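Local coordinates for protein zinc transport transcriptional regulator (Lactococcus lactis subsp. lactis, PDB 5YHY) that probably binds DNA as a zinc-responsive, winged helix-turn-helix transcriptional regulator of the MarR family, controlling genes for zinc transport, at residues 2-5 against 6-9; 34-38 against 39-43; 96-99 against 100-103; 124-127 against 128-132. The protein carries 1 engineered substitution. All coordinates share one frame; numbering follows the deposited sequence.

Interaction 1 (2-5 against 6-9); sequences MSLA and NQID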
loop_
_atom_site.group_PDB
_atom_site.type_symbol
_atom_site.label_atom_id
_atom_site.label_comp_id
_atom_site.label_asym_id
_atom_site.label_seq_id
_atom_site.Cartn_x
_atom_site.Cartn_y
_atom_site.Cartn_z
ATOM N N MET A 2 6.899 -19.807 9.215
ATOM C CA MET A 2 6.268 -18.582 9.704
ATOM C C MET A 2 4.752 -18.759 9.767
ATOM O O MET A 2 4.179 -19.435 8.914
ATOM C CB MET A 2 6.625 -17.433 8.756
ATOM C CG MET A 2 6.049 -16.087 9.127
ATOM S SD MET A 2 6.467 -14.796 7.931
ATOM C CE MET A 2 8.260 -14.821 7.999
ATOM N N SER A 3 4.101 -18.170 10.774
ATOM C CA SER A 3 2.648 -18.266 10.885
ATOM C C SER A 3 2.028 -17.519 9.721
ATOM O O SER A 3 2.652 -16.626 9.156
ATOM C CB SER A 3 2.136 -17.667 12.200
ATOM O OG SER A 3 2.184 -16.241 12.188
ATOM N N LEU A 4 0.805 -17.886 9.364
ATOM C CA LEU A 4 0.120 -17.192 8.281
ATOM C C LEU A 4 -0.097 -15.733 8.658
ATOM O O LEU A 4 0.022 -14.851 7.812
ATOM C CB LEU A 4 -1.211 -17.856 7.925
ATOM C CG LEU A 4 -1.943 -17.260 6.716
ATOM C CD1 LEU A 4 -1.157 -17.461 5.417
ATOM C CD2 LEU A 4 -3.348 -17.833 6.578
ATOM N N ALA A 5 -0.422 -15.477 9.922
ATOM C CA ALA A 5 -0.603 -14.099 10.374
ATOM C C ALA A 5 0.631 -13.256 10.082
ATOM O O ALA A 5 0.529 -12.133 9.590
ATOM C CB ALA A 5 -0.930 -14.051 11.870
ATOM N N ASN A 6 1.803 -13.796 10.397
ATOM C CA ASN A 6 3.038 -13.083 10.147
ATOM C C ASN A 6 3.306 -12.930 8.652
ATOM O O ASN A 6 3.763 -11.882 8.208
ATOM C CB ASN A 6 4.197 -13.771 10.859
ATOM C CG ASN A 6 4.220 -13.452 12.336
ATOM O OD1 ASN A 6 4.012 -12.304 12.729
ATOM N ND2 ASN A 6 4.451 -14.463 13.163
ATOM N N GLN A 7 2.961 -13.952 7.880
ATOM C CA GLN A 7 3.112 -13.874 6.424
ATOM C C GLN A 7 2.235 -12.765 5.859
ATOM O O GLN A 7 2.639 -12.027 4.945
ATOM C CB GLN A 7 2.699 -15.186 5.762
ATOM C CG GLN A 7 3.525 -16.404 6.114
ATOM C CD GLN A 7 3.051 -17.614 5.349
ATOM O OE1 GLN A 7 2.633 -17.499 4.185
ATOM N NE2 GLN A 7 3.064 -18.780 6.008
ATOM N N ILE A 8 1.019 -12.656 6.384
ATOM C CA ILE A 8 0.113 -11.604 5.920
ATOM C C ILE A 8 0.680 -10.230 6.253
ATOM O O ILE A 8 0.691 -9.326 5.406
ATOM C CB ILE A 8 -1.300 -11.774 6.513
ATOM C CG1 ILE A 8 -1.956 -13.044 5.948
ATOM C CG2 ILE A 8 -2.162 -10.543 6.217
ATOM C CD1 ILE A 8 -3.138 -13.526 6.778
ATOM N N ASP A 9 1.156 -10.084 7.488
ATOM C CA ASP A 9 1.751 -8.828 7.952
ATOM C C ASP A 9 2.897 -8.406 7.033
ATOM O O ASP A 9 2.968 -7.251 6.594
ATOM C CB ASP A 9 2.256 -9.030 9.384
ATOM C CG ASP A 9 2.602 -7.727 10.083
ATOM O OD1 ASP A 9 1.912 -6.710 9.864
ATOM O OD2 ASP A 9 3.568 -7.732 10.878
HETATM O O HOH W 1 5.597 -16.975 13.071
#

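Interaction 2 (34-38 against 39-43); sequences VKLTS and TQEHI. With ZN (zinc ion), chain B.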
loop_
_atom_site.group_PDB
_atom_site.type_symbol
_atom_site.label_atom_id
_atom_site.label_comp_id
_atom_site.label_asym_id
_atom_site.label_seq_id
_atom_site.Cartn_x
_atom_site.Cartn_y
_atom_site.Cartn_z
ATOM N N VAL A 34 5.224 11.492 -11.297
ATOM C CA VAL A 34 3.774 11.409 -11.448
ATOM C C VAL A 34 3.222 12.653 -12.141
ATOM O O VAL A 34 3.048 13.702 -11.518
ATOM C CB VAL A 34 3.070 11.206 -10.089
ATOM C CG1 VAL A 34 3.251 9.770 -9.607
ATOM C CG2 VAL A 34 3.597 12.199 -9.055
ATOM N N LYS A 35 2.949 12.530 -13.436
ATOM C CA LYS A 35 2.518 13.666 -14.238
ATOM C C LYS A 35 1.003 13.853 -14.173
ATOM O O LYS A 35 0.512 14.981 -14.101
ATOM C CB LYS A 35 2.975 13.490 -15.693
ATOM C CG LYS A 35 2.752 14.707 -16.583
ATOM C CD LYS A 35 3.385 14.508 -17.961
ATOM C CE LYS A 35 2.680 13.421 -18.767
ATOM N NZ LYS A 35 1.375 13.884 -19.334
ATOM N N LEU A 36 0.272 12.742 -14.188
ATOM C CA LEU A 36 -1.188 12.778 -14.249
ATOM C C LEU A 36 -1.825 11.999 -13.110
ATOM O O LEU A 36 -1.244 11.045 -12.597
ATOM C CB LEU A 36 -1.668 12.181 -15.570
ATOM C CG LEU A 36 -1.207 12.884 -16.847
ATOM C CD1 LEU A 36 -1.715 12.139 -18.075
ATOM C CD2 LEU A 36 -1.687 14.322 -16.846
ATOM N N THR A 37 -3.032 12.397 -12.721
ATOM C CA THR A 37 -3.796 11.622 -11.756
ATOM C C THR A 37 -4.330 10.397 -12.471
ATOM O O THR A 37 -4.331 10.347 -13.698
ATOM C CB THR A 37 -4.991 12.410 -11.215
ATOM O OG1 THR A 37 -5.919 12.650 -12.283
ATOM C CG2 THR A 37 -4.538 13.738 -10.633
ATOM N N SER A 38 -4.783 9.411 -11.707
ATOM C CA SER A 38 -5.330 8.208 -12.310
ATOM C C SER A 38 -6.575 8.521 -13.136
ATOM O O SER A 38 -6.745 7.983 -14.227
ATOM C CB SER A 38 -5.607 7.138 -11.248
ATOM O OG SER A 38 -6.561 7.583 -10.314
ATOM N N THR A 39 -7.438 9.407 -12.634
ATOM C CA THR A 39 -8.630 9.766 -13.392
ATOM C C THR A 39 -8.230 10.375 -14.740
ATOM O O THR A 39 -8.802 10.044 -15.776
ATOM C CB THR A 39 -9.539 10.741 -12.618
ATOM O OG1 THR A 39 -10.067 10.075 -11.464
ATOM C CG2 THR A 39 -10.693 11.205 -13.486
ATOM N N GLN A 40 -7.239 11.257 -14.722
ATOM C CA GLN A 40 -6.772 11.859 -15.961
ATOM C C GLN A 40 -6.251 10.800 -16.935
ATOM O O GLN A 40 -6.586 10.829 -18.120
ATOM C CB GLN A 40 -5.708 12.922 -15.662
ATOM C CG GLN A 40 -6.311 14.118 -14.935
ATOM C CD GLN A 40 -5.301 14.935 -14.157
ATOM O OE1 GLN A 40 -4.092 14.797 -14.337
ATOM N NE2 GLN A 40 -5.804 15.800 -13.278
ATOM N N GLU A 41 -5.459 9.855 -16.424
ATOM C CA GLU A 41 -4.916 8.794 -17.265
ATOM C C GLU A 41 -6.047 7.962 -17.849
ATOM O O GLU A 41 -5.994 7.539 -19.002
ATOM C CB GLU A 41 -3.988 7.874 -16.458
ATOM C CG GLU A 41 -2.750 8.543 -15.885
ATOM C CD GLU A 41 -1.546 8.453 -16.803
ATOM O OE1 GLU A 41 -1.718 8.194 -18.009
ATOM O OE2 GLU A 41 -0.414 8.648 -16.307
ATOM N N HIS A 42 -7.077 7.721 -17.046
ATOM C CA HIS A 42 -8.165 6.866 -17.494
ATOM C C HIS A 42 -9.074 7.540 -18.510
ATOM O O HIS A 42 -9.607 6.877 -19.389
ATOM C CB HIS A 42 -8.931 6.308 -16.302
ATOM C CG HIS A 42 -8.071 5.478 -15.411
ATOM N ND1 HIS A 42 -8.465 5.081 -14.152
ATOM C CD2 HIS A 42 -6.820 4.987 -15.587
ATOM C CE1 HIS A 42 -7.501 4.373 -13.593
ATOM N NE2 HIS A 42 -6.488 4.307 -14.441
ATOM N N ILE A 43 -9.215 8.860 -18.413
ATOM C CA ILE A 43 -9.918 9.580 -19.459
ATOM C C ILE A 43 -9.176 9.423 -20.782
ATOM O O ILE A 43 -9.787 9.160 -21.816
ATOM C CB ILE A 43 -10.099 11.060 -19.097
ATOM C CG1 ILE A 43 -11.124 11.175 -17.955
ATOM C CG2 ILE A 43 -10.552 11.868 -20.329
ATOM C CD1 ILE A 43 -11.405 12.591 -17.529
HETATM ZN ZN ZN B . -4.619 3.500 -14.372
HETATM O O HOH W 2 -2.058 16.559 -13.852
HETATM O O HOH W 3 -0.014 8.434 -13.709
#

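Interaction 3 (96-99 against 100-103); sequences SLTE and KAVP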
loop_
_atom_site.group_PDB
_atom_site.type_symbol
_atom_site.label_atom_id
_atom_site.label_comp_id
_atom_site.label_asym_id
_atom_site.label_seq_id
_atom_site.Cartn_x
_atom_site.Cartn_y
_atom_site.Cartn_z
ATOM N N SER A 96 -11.581 14.499 -27.670
ATOM C CA SER A 96 -10.673 13.558 -28.313
ATOM C C SER A 96 -9.229 13.792 -27.886
ATOM O O SER A 96 -8.885 14.855 -27.363
ATOM C CB SER A 96 -10.806 13.649 -29.833
ATOM O OG SER A 96 -10.525 14.960 -30.269
ATOM N N LEU A 97 -8.381 12.790 -28.104
ATOM C CA LEU A 97 -6.963 12.922 -27.815
ATOM C C LEU A 97 -6.299 13.862 -28.812
ATOM O O LEU A 97 -6.699 13.927 -29.972
ATOM C CB LEU A 97 -6.267 11.568 -27.931
ATOM C CG LEU A 97 -6.715 10.470 -26.975
ATOM C CD1 LEU A 97 -5.781 9.283 -27.147
ATOM C CD2 LEU A 97 -6.673 10.988 -25.550
ATOM N N THR A 98 -5.288 14.576 -28.343
ATOM C CA THR A 98 -4.341 15.234 -29.240
ATOM C C THR A 98 -3.246 14.223 -29.569
ATOM O O THR A 98 -3.112 13.201 -28.893
ATOM C CB THR A 98 -3.709 16.474 -28.596
ATOM O OG1 THR A 98 -2.921 16.091 -27.462
ATOM C CG2 THR A 98 -4.789 17.478 -28.173
ATOM N N GLU A 99 -2.456 14.492 -30.605
ATOM C CA GLU A 99 -1.363 13.577 -30.938
ATOM C C GLU A 99 -0.405 13.392 -29.761
ATOM O O GLU A 99 0.128 12.301 -29.550
ATOM C CB GLU A 99 -0.605 14.055 -32.182
ATOM C CG GLU A 99 -0.962 13.294 -33.456
ATOM C CD GLU A 99 -0.794 11.781 -33.321
ATOM O OE1 GLU A 99 0.150 11.327 -32.634
ATOM O OE2 GLU A 99 -1.619 11.042 -33.901
ATOM N N LYS A 100 -0.193 14.455 -28.992
ATOM C CA LYS A 100 0.659 14.406 -27.809
ATOM C C LYS A 100 0.224 13.280 -26.859
ATOM O O LYS A 100 1.052 12.631 -26.217
ATOM C CB LYS A 100 0.606 15.756 -27.089
ATOM C CG LYS A 100 1.410 15.861 -25.799
ATOM C CD LYS A 100 1.263 17.258 -25.197
ATOM C CE LYS A 100 1.878 17.360 -23.814
ATOM N NZ LYS A 100 1.867 18.767 -23.293
ATOM N N ALA A 101 -1.085 13.050 -26.787
ATOM C CA ALA A 101 -1.649 12.127 -25.805
ATOM C C ALA A 101 -1.643 10.669 -26.241
ATOM O O ALA A 101 -1.759 9.768 -25.407
ATOM C CB ALA A 101 -3.073 12.544 -25.448
ATOM N N VAL A 102 -1.529 10.442 -27.542
ATOM C CA VAL A 102 -1.603 9.095 -28.093
ATOM C C VAL A 102 -0.626 8.128 -27.407
ATOM O O VAL A 102 -1.035 7.069 -26.944
ATOM C CB VAL A 102 -1.417 9.113 -29.624
ATOM C CG1 VAL A 102 -1.275 7.700 -30.167
ATOM C CG2 VAL A 102 -2.593 9.825 -30.272
ATOM N N PRO A 103 0.665 8.489 -27.325
ATOM C CA PRO A 103 1.572 7.543 -26.661
ATOM C C PRO A 103 1.345 7.449 -25.150
ATOM O O PRO A 103 1.647 6.407 -24.556
ATOM C CB PRO A 103 2.962 8.119 -26.958
ATOM C CG PRO A 103 2.720 9.588 -27.207
ATOM C CD PRO A 103 1.387 9.636 -27.907
#

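Interaction 4 (124-127 against 128-132); sequences NKFT and DEEQE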
loop_
_atom_site.group_PDB
_atom_site.type_symbol
_atom_site.label_atom_id
_atom_site.label_comp_id
_atom_site.label_asym_id
_atom_site.label_seq_id
_atom_site.Cartn_x
_atom_site.Cartn_y
_atom_site.Cartn_z
ATOM N N ASN A 124 -3.819 -18.483 -12.760
ATOM C CA ASN A 124 -3.878 -19.675 -13.620
ATOM C C ASN A 124 -3.120 -20.866 -13.055
ATOM O O ASN A 124 -3.299 -21.997 -13.519
ATOM C CB ASN A 124 -3.325 -19.384 -15.023
ATOM C CG ASN A 124 -4.256 -18.532 -15.865
ATOM O OD1 ASN A 124 -5.433 -18.351 -15.540
ATOM N ND2 ASN A 124 -3.727 -18.010 -16.971
ATOM N N LYS A 125 -2.258 -20.626 -12.073
ATOM C CA LYS A 125 -1.510 -21.713 -11.448
ATOM C C LYS A 125 -2.345 -22.451 -10.411
ATOM O O LYS A 125 -1.921 -23.487 -9.881
ATOM C CB LYS A 125 -0.227 -21.181 -10.804
ATOM C CG LYS A 125 0.726 -20.581 -11.831
ATOM C CD LYS A 125 1.984 -20.046 -11.191
ATOM C CE LYS A 125 2.890 -19.416 -12.239
ATOM N NZ LYS A 125 4.031 -18.688 -11.595
ATOM N N PHE A 126 -3.522 -21.908 -10.118
ATOM C CA PHE A 126 -4.427 -22.477 -9.136
ATOM C C PHE A 126 -5.712 -22.999 -9.791
ATOM O O PHE A 126 -6.239 -22.408 -10.746
ATOM C CB PHE A 126 -4.786 -21.415 -8.090
ATOM C CG PHE A 126 -3.608 -20.934 -7.283
ATOM C CD1 PHE A 126 -3.254 -21.580 -6.102
ATOM C CD2 PHE A 126 -2.858 -19.839 -7.695
ATOM C CE1 PHE A 126 -2.179 -21.137 -5.351
ATOM C CE2 PHE A 126 -1.786 -19.384 -6.945
ATOM C CZ PHE A 126 -1.437 -20.040 -5.781
ATOM N N THR A 127 -6.206 -24.115 -9.276
ATOM C CA THR A 127 -7.472 -24.651 -9.742
ATOM C C THR A 127 -8.607 -23.767 -9.265
ATOM O O THR A 127 -8.420 -22.909 -8.405
ATOM C CB THR A 127 -7.729 -26.045 -9.163
ATOM O OG1 THR A 127 -7.859 -25.950 -7.735
ATOM C CG2 THR A 127 -6.587 -26.985 -9.526
ATOM N N ASP A 128 -9.800 -23.979 -9.811
ATOM C CA ASP A 128 -10.957 -23.206 -9.380
ATOM C C ASP A 128 -11.206 -23.317 -7.880
ATOM O O ASP A 128 -11.508 -22.315 -7.221
ATOM C CB ASP A 128 -12.220 -23.622 -10.151
ATOM C CG ASP A 128 -12.176 -23.219 -11.608
ATOM O OD1 ASP A 128 -11.693 -22.108 -11.925
ATOM O OD2 ASP A 128 -12.637 -24.012 -12.451
ATOM N N GLU A 129 -11.095 -24.532 -7.339
ATOM C CA GLU A 129 -11.307 -24.750 -5.914
ATOM C C GLU A 129 -10.325 -23.912 -5.098
ATOM O O GLU A 129 -10.707 -23.292 -4.102
ATOM C CB GLU A 129 -11.146 -26.232 -5.565
ATOM C CG GLU A 129 -11.066 -26.518 -4.069
ATOM C CD GLU A 129 -10.973 -28.003 -3.745
ATOM O OE1 GLU A 129 -10.084 -28.689 -4.298
ATOM O OE2 GLU A 129 -11.792 -28.484 -2.928
ATOM N N GLU A 130 -9.070 -23.897 -5.528
ATOM C CA GLU A 130 -8.035 -23.115 -4.837
ATOM C C GLU A 130 -8.289 -21.624 -5.012
ATOM O O GLU A 130 -8.088 -20.844 -4.077
ATOM C CB GLU A 130 -6.639 -23.489 -5.353
ATOM C CG GLU A 130 -6.238 -24.935 -5.006
ATOM C CD GLU A 130 -5.080 -25.448 -5.825
ATOM O OE1 GLU A 130 -4.730 -24.823 -6.845
ATOM O OE2 GLU A 130 -4.506 -26.483 -5.435
ATOM N N GLN A 131 -8.721 -21.218 -6.201
ATOM C CA GLN A 131 -9.052 -19.810 -6.418
ATOM C C GLN A 131 -10.196 -19.349 -5.520
ATOM O O GLN A 131 -10.211 -18.209 -5.074
ATOM C CB GLN A 131 -9.382 -19.517 -7.881
ATOM C CG GLN A 131 -8.215 -19.696 -8.815
ATOM C CD GLN A 131 -8.550 -19.220 -10.212
ATOM O OE1 GLN A 131 -9.576 -18.579 -10.425
ATOM N NE2 GLN A 131 -7.704 -19.551 -11.171
ATOM N N GLU A 132 -11.156 -20.235 -5.259
ATOM C CA GLU A 132 -12.236 -19.904 -4.334
ATOM C C GLU A 132 -11.702 -19.617 -2.928
ATOM O O GLU A 132 -12.161 -18.674 -2.270
ATOM C CB GLU A 132 -13.265 -21.033 -4.283
ATOM C CG GLU A 132 -14.495 -20.671 -3.472
ATOM C CD GLU A 132 -15.579 -21.733 -3.554
ATOM O OE1 GLU A 132 -15.244 -22.916 -3.801
ATOM O OE2 GLU A 132 -16.767 -21.382 -3.377
HETATM O O HOH W 4 -7.642 -18.780 -14.014
HETATM O O HOH W 5 -7.969 -28.075 -5.861
#

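Interaction 1 (2-5 against 6-9)
Ser3 and Asn6 meet at the start of helix 4-19, where Ser3 OG accepts the backbone N-H of Asn6 at 3.1 Å, N to OG. Two polar links run beside this bond. Gln7 NE2 reaches back to Met2 O over 3.2 Å; the bond is nearly straight at the hydrogen (166°), with the oxygen in the amide plane of Gln7 but the donor well above the carbonyl plane of Met2. One water accepts from both Ser3 N and Asn6 ND2. Ser3 is thus the N-cap of the helix, a place suited to a short hydroxyl side chain, since the first-turn N-H groups have no preceding carbonyl to bind. The regular backbone bonds follow, Gln7 N to Ser3 O and Ile8 N to Leu4 O (2.8 Å). Among the apolar contacts, Met2 stretches out with CG opposite its own backbone N (chi1 -180°), which lays CG against Asn6 CB at 3.4 Å; its sulfur SD then rests 3.8 Å from Gln7 CG. Leu4 CG meets Ile8 CD1 at 3.9 Å, one turn further on; Leu4 packs on Gln131 and Ile8 on Tyr119 of the second subunit, whose Ser135 also holds Gln7 OE1.

Interaction 2 (34-38 against 39-43)
Leu36 lies across Gln40 and Glu41, its CB against Glu41 CG at 3.8 Å and its CD2 methyl 3.5 Å from Gln40 OE1. The leucine and glutamate side chains cross at about a right angle; Leu36 CB lies on the aliphatic part of Glu41 and the CD1 methyl reaches its carboxylate, while OE2 takes a hydrogen bond from a water that also donates to Leu36 O. Leu80 and Val104 pack on the leucine as well, which suits a buried hydrophobic residue just ahead of a helix. Thr37 and Gln40 bind each other twice. Thr37 OG1 sits between its own backbone N and carbonyl carbon (chi1 65°), and there it accepts from Gln40 N at 3.1 Å. In return Gln40 OE1 accepts from Thr37 N, also at 3.1 Å; that N-H comes from above the amide's carbonyl plane, 68° out of it. A second donor, a water 2.7 Å from Gln40 OE1 and shared with Lys35 O, probably further restrains the rotation of the amide. One residue along, Ser38 O accepts from His42 N and also lies over one face of the His42 ring, 3.1 Å above its plane and offset toward the rim. On the same ring, NE2 binds the zinc ion at 2.0 Å; the other ligands are Glu24, His108 and His112. The arrangement is a capping box at the start of helix 38-49, one turn ahead of a histidine of the metal site in this zinc-binding regulator.

Interaction 3 (96-99 against 100-103)
Glu99 folds over Val102, three residues further along the turn that leads into helix 102-123. Its chain bends at the second torsion (chi2 -55°), which brings both carboxylate oxygens close to one methyl, OE1 lying 3.9 Å from Val102 CG2. It is the carboxylate end of Glu99, not its stem, that rests by the methyl, with no polar bond between the side chains; both residues are exposed, so the carboxylate may still face solvent. The backbone supports this arrangement: Val102 N donates to Glu99 O at 3.2 Å, arriving from above the carbonyl plane, and it also makes a weak, long bond to Thr98 O. The same Thr98 O takes a shorter bond from Ala101 N, 2.9 Å. Next to Val102, Pro103 sets its CD 3.4 Å from Glu99 O; a proline is tolerated there because the first turn of a helix needs no N-H from that residue. Lys100 runs out fully extended, beside Thr98 and pointing the same way, with CB 3.6 Å from Thr98 OG1. Their polar ends are held by backbone oxygens of the link between helix 65-77 and strand 81-85: Lys100 NZ by Gln78 O and Thr98 OG1 by Glu79 O. On the inner side, the small Ala101 fits its CB against Leu97 CD2 at 3.9 Å, and Leu97 itself packs on Leu44, Leu47 and Ala48 of helix 38-49. This tight turn joins strand 93-97, the second strand of the two-stranded wing of a winged helix-turn-helix domain, to the long helix that bears the zinc ligands His108 and His112.

Interaction 4 (124-127 against 128-132)
The two N-H groups of Gln131 NE2 are shared among three acceptors: Phe126 O at 3.2 Å, a water at 2.9 Å from NE2, and Gly123 O. The bond to Phe126 O is bent (137° at the hydrogen), and the donor stands above the carbonyl plane; the water also donates to Asn124 OD1, which is hydrogen-bonded to Gln120 NE2 as well, so one amide ties together several residues of the loop. Beside it, Thr127 and Glu130 exchange two bonds. Glu130 OE1 accepts from Thr127 N at 2.9 Å, approached from above the carboxylate plane, while Thr127 OG1 accepts from Glu130 N at 3.2 Å. The threonine hydroxyl is turned in between backbone N and carbonyl carbon (chi1 64°), facing the helix; a second water lies 2.8 Å from OG1 and donates to Glu129 OE1. A carboxylate near a helix start probably also benefits from the helix dipole. Phe126 CB lies 3.6 Å from Glu130 OE1, and its side chain crosses that of Glu130 at about a right angle; the aromatic residue packs on Phe137 of the second subunit. Reciprocal bonding by Thr127 and Glu130 is the signature of a capping box, here starting helix 128-144 at the dimer interface.

All four contacts are local and lie in series along the chain: none nests in or crosses another, and each closes a short turn where a helix begins. Interaction 1 starts helix 4-19, interaction 2 starts helix 38-49 beside the zinc site, interaction 3 leads from the wing into helix 102-123, and interaction 4 opens helix 128-144. Interactions 2 and 3 are neighbours, with nearest atoms about 5 Å apart, and join wing, metal site and long helix. Interactions 1 and 4 lie about 21 Å apart, centre to centre, and both touch the second subunit; there residues 2-5 of one chain meet residues 128-132 of the other, joining the first helix of one chain to the start of the last helix of the other.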